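Local atomic coordinates of glucan-binding protein C, GbpC (Streptococcus mutans UA159, PDB entry 5UQZ), a protein that binds calcium and probably glucan and, on the bacterial surface, probably mediates both sucrose-dependent and sucrose-independent adherence. Residues D137-S142 with S150-N155. Sequence-based numbering, arbitrary orientation.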
# COMPACT_ATOMS: atom_id res chain seq x y z
N ASP A 137 -3.96 3.31 -22.11
CA ASP A 137 -3.20 4.15 -23.00
C ASP A 137 -3.41 5.61 -22.65
O ASP A 137 -4.02 5.92 -21.64
CB ASP A 137 -3.23 3.75 -24.46
CG ASP A 137 -4.58 3.82 -25.01
OD1 ASP A 137 -5.49 4.25 -24.33
OD2 ASP A 137 -4.77 3.50 -26.19
N ASN A 138 -2.86 6.51 -23.48
CA ASN A 138 -2.60 7.90 -23.07
C ASN A 138 -1.62 7.93 -21.89
O ASN A 138 -1.93 8.42 -20.80
CB ASN A 138 -3.87 8.72 -22.80
CG ASN A 138 -3.62 10.19 -23.04
OD1 ASN A 138 -2.56 10.60 -23.43
ND2 ASN A 138 -4.67 10.97 -22.99
N ILE A 139 -0.43 7.38 -22.15
CA ILE A 139 0.67 7.27 -21.17
C ILE A 139 1.65 8.37 -21.54
O ILE A 139 2.18 8.41 -22.67
CB ILE A 139 1.34 5.89 -21.27
CG1 ILE A 139 0.32 4.75 -21.18
CG2 ILE A 139 2.40 5.78 -20.18
CD1 ILE A 139 -0.58 4.77 -19.98
N VAL A 140 1.86 9.30 -20.58
CA VAL A 140 2.52 10.55 -20.91
C VAL A 140 3.81 10.79 -20.15
O VAL A 140 4.62 11.61 -20.62
CB VAL A 140 1.57 11.77 -20.72
CG1 VAL A 140 0.31 11.58 -21.50
CG2 VAL A 140 1.30 12.10 -19.26
N ASN A 141 4.05 10.09 -19.03
CA ASN A 141 5.16 10.40 -18.12
C ASN A 141 6.13 9.25 -17.96
O ASN A 141 7.01 9.38 -17.10
CB ASN A 141 4.62 10.71 -16.72
CG ASN A 141 3.81 11.98 -16.70
OD1 ASN A 141 4.16 12.95 -17.35
ND2 ASN A 141 2.69 11.95 -15.97
N SER A 142 5.95 8.12 -18.62
CA SER A 142 6.62 6.90 -18.24
C SER A 142 7.61 6.42 -19.30
O SER A 142 7.41 6.64 -20.50
CB SER A 142 5.59 5.81 -17.93
OG SER A 142 4.82 6.19 -16.80
N SER A 150 4.14 3.71 -24.35
CA SER A 150 2.94 4.20 -25.04
C SER A 150 1.67 3.57 -24.51
O SER A 150 0.58 4.12 -24.78
CB SER A 150 3.04 3.87 -26.52
OG SER A 150 3.01 2.45 -26.70
N LYS A 151 1.76 2.46 -23.81
CA LYS A 151 0.60 1.66 -23.47
C LYS A 151 1.06 0.67 -22.43
O LYS A 151 2.25 0.28 -22.42
CB LYS A 151 0.14 0.92 -24.77
CG LYS A 151 -1.00 -0.05 -24.60
CD LYS A 151 -1.50 -0.53 -25.95
CE LYS A 151 -0.54 -1.39 -26.70
NZ LYS A 151 -1.20 -1.91 -27.97
N VAL A 152 0.15 0.23 -21.58
CA VAL A 152 0.41 -0.80 -20.59
C VAL A 152 -0.73 -1.80 -20.70
O VAL A 152 -1.89 -1.39 -20.78
CB VAL A 152 0.48 -0.23 -19.14
CG1 VAL A 152 0.91 -1.29 -18.16
CG2 VAL A 152 1.43 0.99 -19.09
N LYS A 153 -0.42 -3.09 -20.63
CA LYS A 153 -1.45 -4.11 -20.48
C LYS A 153 -1.26 -4.80 -19.14
O LYS A 153 -0.13 -5.20 -18.82
CB LYS A 153 -1.43 -5.13 -21.63
CG LYS A 153 -2.54 -6.17 -21.50
CD LYS A 153 -2.76 -6.96 -22.80
CE LYS A 153 -1.64 -7.84 -23.21
NZ LYS A 153 -2.13 -8.73 -24.31
N ILE A 154 -2.34 -4.91 -18.37
CA ILE A 154 -2.29 -5.67 -17.13
C ILE A 154 -3.38 -6.71 -17.17
O ILE A 154 -4.57 -6.37 -17.35
CB ILE A 154 -2.40 -4.77 -15.88
CG1 ILE A 154 -1.39 -3.63 -15.95
CG2 ILE A 154 -2.20 -5.65 -14.62
CD1 ILE A 154 -1.38 -2.71 -14.72
N ASN A 155 -2.99 -7.98 -17.00
CA ASN A 155 -3.95 -9.05 -16.84
C ASN A 155 -4.12 -9.33 -15.36
O ASN A 155 -3.15 -9.31 -14.60
CB ASN A 155 -3.42 -10.32 -17.54
CG ASN A 155 -3.38 -10.16 -19.03
OD1 ASN A 155 -4.05 -9.30 -19.60
ND2 ASN A 155 -2.53 -10.93 -19.68
O HOH W 1 -0.42 6.76 -25.05
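Ile139 lies against the peptide link between Ser150 and Lys151. Ile139 CG1 is 3.7 Å from Ser150 O and 3.8 Å from Lys151 N. With CG1 anti to the carbonyl carbon (chi1 -52°), it sits beside its own backbone N and against this peptide. Ile139 CD1 then makes a looser apolar contact with Val152 CG2, at 4.4 Å. Ser150 O also meets CB of Asp137, at 3.8 Å.

One water joins the two backbones. It donates to Ser150 O at 2.8 Å and accepts from Ile139 N at 3.0 Å. The water thus serves as a bridge between the two segments. Asn138, with both backbone angles near +60°, turns the chain here.

The Asp137 carboxylate is not paired with Lys151: OD2 and NZ are 6.7 Å apart. Asp137 OD1 instead forms a salt bridge with Lys73, and Lys151 makes a cation-pi contact with Tyr204. Glu69 holds the loop by accepting from the backbone N of Val140 and Asn141.

The contact lies in the GbpC domain, away from the calcium site. It marks where strand 132-137 gives way to the loop toward strand 143-144, beside its antiparallel partner 151-160, which has strand 194-204 on its other edge.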